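Local coordinates for protease Do-like 1, chloroplastic (Arabidopsis thaliana, PDB 3QO6), which acts as a serine endopeptidase of the HtrA (Deg) family in chloroplast thylakoids, is required at high temperature and may help degrade damaged proteins, at residues G228-G236 with V328-E336. Sequence-based numbering, arbitrary orientation.
Sequences GKVTRPILG and VTLEPKPDE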
loop_
_atom_site.group_PDB
_atom_site.type_symbol
_atom_site.label_atom_id
_atom_site.label_comp_id
_atom_site.label_asym_id
_atom_site.label_seq_id
_atom_site.Cartn_x
_atom_site.Cartn_y
_atom_site.Cartn_z
ATOM N N GLY B 228 -29.689 -20.665 -29.290
ATOM C CA GLY B 228 -29.411 -19.935 -28.061
ATOM C C GLY B 228 -28.360 -20.570 -27.190
ATOM O O GLY B 228 -28.320 -20.332 -25.997
ATOM N N LYS B 229 -27.486 -21.363 -27.796
ATOM C CA LYS B 229 -26.432 -22.043 -27.055
ATOM C C LYS B 229 -25.471 -22.531 -28.110
ATOM O O LYS B 229 -25.826 -22.595 -29.283
ATOM C CB LYS B 229 -27.030 -23.229 -26.268
ATOM C CG LYS B 229 -26.152 -24.496 -26.142
ATOM C CD LYS B 229 -26.694 -25.449 -25.047
ATOM C CE LYS B 229 -25.722 -26.621 -24.694
ATOM N NZ LYS B 229 -25.794 -27.905 -25.527
ATOM N N VAL B 230 -24.248 -22.844 -27.708
ATOM C CA VAL B 230 -23.258 -23.364 -28.636
ATOM C C VAL B 230 -22.863 -24.672 -28.015
ATOM O O VAL B 230 -22.638 -24.739 -26.813
ATOM C CB VAL B 230 -22.026 -22.450 -28.750
ATOM C CG1 VAL B 230 -20.847 -23.233 -29.236
ATOM C CG2 VAL B 230 -22.295 -21.356 -29.751
ATOM N N THR B 231 -22.792 -25.727 -28.806
ATOM C CA THR B 231 -22.443 -27.002 -28.206
ATOM C C THR B 231 -21.013 -27.370 -28.507
ATOM O O THR B 231 -20.613 -27.548 -29.675
ATOM C CB THR B 231 -23.428 -28.113 -28.648
ATOM O OG1 THR B 231 -24.696 -27.872 -28.028
ATOM C CG2 THR B 231 -22.926 -29.491 -28.239
ATOM N N ARG B 232 -20.243 -27.481 -27.428
ATOM C CA ARG B 232 -18.829 -27.784 -27.523
ATOM C C ARG B 232 -18.458 -29.117 -26.898
ATOM O O ARG B 232 -18.919 -29.485 -25.816
ATOM C CB ARG B 232 -18.037 -26.644 -26.865
ATOM C CG ARG B 232 -18.299 -25.241 -27.466
ATOM C CD ARG B 232 -17.604 -24.170 -26.643
ATOM N NE ARG B 232 -17.419 -22.925 -27.379
ATOM C CZ ARG B 232 -16.917 -22.857 -28.612
ATOM N NH1 ARG B 232 -16.558 -23.967 -29.253
ATOM N NH2 ARG B 232 -16.754 -21.679 -29.200
ATOM N N PRO B 233 -17.571 -29.849 -27.564
ATOM C CA PRO B 233 -17.090 -31.170 -27.132
ATOM C C PRO B 233 -16.189 -31.171 -25.896
ATOM O O PRO B 233 -15.511 -30.196 -25.625
ATOM C CB PRO B 233 -16.330 -31.658 -28.355
ATOM C CG PRO B 233 -15.686 -30.337 -28.849
ATOM C CD PRO B 233 -16.824 -29.351 -28.737
ATOM N N ILE B 234 -16.183 -32.274 -25.158
ATOM C CA ILE B 234 -15.305 -32.395 -24.012
ATOM C C ILE B 234 -14.746 -33.786 -23.932
ATOM O O ILE B 234 -15.376 -34.726 -24.403
ATOM C CB ILE B 234 -15.995 -32.126 -22.696
ATOM C CG1 ILE B 234 -16.985 -33.247 -22.394
ATOM C CG2 ILE B 234 -16.626 -30.776 -22.737
ATOM C CD1 ILE B 234 -17.509 -33.178 -20.963
ATOM N N LEU B 235 -13.568 -33.901 -23.317
ATOM C CA LEU B 235 -12.882 -35.184 -23.126
ATOM C C LEU B 235 -13.334 -35.712 -21.801
ATOM O O LEU B 235 -13.272 -36.911 -21.526
ATOM C CB LEU B 235 -11.380 -34.981 -23.034
ATOM C CG LEU B 235 -10.456 -35.499 -24.129
ATOM C CD1 LEU B 235 -9.036 -35.156 -23.723
ATOM C CD2 LEU B 235 -10.589 -36.992 -24.299
ATOM N N GLY B 236 -13.776 -34.786 -20.962
ATOM C CA GLY B 236 -14.227 -35.181 -19.654
ATOM C C GLY B 236 -13.088 -35.377 -18.668
ATOM O O GLY B 236 -13.107 -36.333 -17.883
ATOM N N VAL B 328 -11.307 -42.040 -27.562
ATOM C CA VAL B 328 -12.353 -41.423 -26.777
ATOM C C VAL B 328 -13.282 -40.685 -27.717
ATOM O O VAL B 328 -12.829 -39.993 -28.626
ATOM C CB VAL B 328 -11.767 -40.419 -25.779
ATOM C CG1 VAL B 328 -12.854 -39.913 -24.845
ATOM C CG2 VAL B 328 -10.664 -41.079 -24.987
ATOM N N THR B 329 -14.583 -40.859 -27.531
ATOM C CA THR B 329 -15.541 -40.135 -28.366
ATOM C C THR B 329 -16.068 -38.964 -27.537
ATOM O O THR B 329 -16.699 -39.140 -26.486
ATOM C CB THR B 329 -16.722 -41.022 -28.840
ATOM O OG1 THR B 329 -16.682 -42.288 -28.175
ATOM C CG2 THR B 329 -16.636 -41.251 -30.335
ATOM N N LEU B 330 -15.793 -37.765 -28.025
ATOM C CA LEU B 330 -16.184 -36.561 -27.328
ATOM C C LEU B 330 -17.678 -36.323 -27.228
ATOM O O LEU B 330 -18.391 -36.381 -28.225
ATOM C CB LEU B 330 -15.496 -35.351 -27.977
ATOM C CG LEU B 330 -13.967 -35.323 -27.895
ATOM C CD1 LEU B 330 -13.398 -36.033 -29.064
ATOM C CD2 LEU B 330 -13.488 -33.902 -27.904
ATOM N N GLU B 331 -18.145 -36.045 -26.016
ATOM C CA GLU B 331 -19.556 -35.770 -25.772
ATOM C C GLU B 331 -19.740 -34.318 -25.383
ATOM O O GLU B 331 -18.815 -33.674 -24.886
ATOM C CB GLU B 331 -20.077 -36.622 -24.626
ATOM C CG GLU B 331 -19.860 -38.089 -24.815
ATOM C CD GLU B 331 -19.977 -38.833 -23.508
ATOM O OE1 GLU B 331 -19.751 -40.058 -23.499
ATOM O OE2 GLU B 331 -20.292 -38.187 -22.484
ATOM N N PRO B 332 -20.953 -33.783 -25.584
ATOM C CA PRO B 332 -21.217 -32.389 -25.225
ATOM C C PRO B 332 -20.974 -32.155 -23.746
ATOM O O PRO B 332 -21.152 -33.054 -22.934
ATOM C CB PRO B 332 -22.689 -32.197 -25.609
ATOM C CG PRO B 332 -23.261 -33.569 -25.475
ATOM C CD PRO B 332 -22.176 -34.435 -26.080
ATOM N N LYS B 333 -20.560 -30.941 -23.409
ATOM C CA LYS B 333 -20.292 -30.557 -22.028
ATOM C C LYS B 333 -21.651 -30.456 -21.330
ATOM O O LYS B 333 -22.559 -29.809 -21.864
ATOM C CB LYS B 333 -19.578 -29.199 -22.042
ATOM C CG LYS B 333 -19.352 -28.496 -20.705
ATOM C CD LYS B 333 -19.169 -26.990 -20.974
ATOM C CE LYS B 333 -19.006 -26.128 -19.715
ATOM N NZ LYS B 333 -17.709 -26.371 -19.020
ATOM N N PRO B 334 -21.815 -31.102 -20.145
ATOM C CA PRO B 334 -23.067 -31.076 -19.387
ATOM C C PRO B 334 -23.534 -29.667 -19.211
ATOM O O PRO B 334 -22.733 -28.782 -18.979
ATOM C CB PRO B 334 -22.694 -31.713 -18.061
ATOM C CG PRO B 334 -21.650 -32.693 -18.439
ATOM C CD PRO B 334 -20.807 -31.909 -19.437
ATOM N N ASP B 335 -24.841 -29.475 -19.337
ATOM C CA ASP B 335 -25.476 -28.179 -19.218
ATOM C C ASP B 335 -25.705 -27.820 -17.769
ATOM O O ASP B 335 -25.326 -28.561 -16.871
ATOM C CB ASP B 335 -26.819 -28.206 -19.940
ATOM C CG ASP B 335 -26.963 -27.080 -20.940
ATOM O OD1 ASP B 335 -27.051 -25.901 -20.519
ATOM O OD2 ASP B 335 -26.986 -27.379 -22.155
ATOM N N GLU B 336 -26.342 -26.670 -17.565
ATOM C CA GLU B 336 -26.666 -26.152 -16.234
ATOM C C GLU B 336 -27.744 -25.063 -16.288
ATOM O O GLU B 336 -28.691 -25.151 -15.472
ATOM C CB GLU B 336 -25.406 -25.604 -15.545
ATOM C CG GLU B 336 -24.487 -26.688 -14.987
ATOM C CD GLU B 336 -25.221 -27.646 -14.064
ATOM O OE1 GLU B 336 -25.781 -27.170 -13.052
ATOM O OE2 GLU B 336 -25.244 -28.865 -14.349
#
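Val328 meets Leu235, its CG1 lying 3.7 Å from Leu235 CD2 where the two side chains cross at about a right angle. Leu330 CD2 lies 3.6 Å from Pro233 CB. Glu331 and Ile234 form an antiparallel hydrogen-bonded pair: Ile234 N donates to Glu331 O at 3.0 Å, while the return bond is weak. Ile234 CG1, between its backbone N and carbonyl carbon (chi1 69°), also approaches Glu331 O; the Glu331 carboxylate turns to Lys266 in a salt bridge. Beyond Pro332, whose CB lies beside Thr231 CG2, Lys333 N donates to Arg232 O at 3.3 Å, almost on the carbonyl line but bent at the hydrogen (144°). The Arg232 guanidinium leads away to Asp97 of the protease domain. Ile234 CG2 meets Lys333 CB at 3.4 Å, and CD1 Pro334 CD. Asp335 OD2 lies nearer Lys229 CE than NZ, a long salt bridge (3.6 Å to NZ); the bend at chi4 (-87°) brings NZ to Thr231 OG1, 2.7 Å away. An alanine in place of Lys229 would probably leave Asp335 without this counter-charge and Thr231 OG1 without its donor. Backbone bonds and apolar packing thus join an early PDZ strand to the last, steadying the peptide-binding backbone of Leu235 and Gly236, consistent with a PDZ ligand-binding loop.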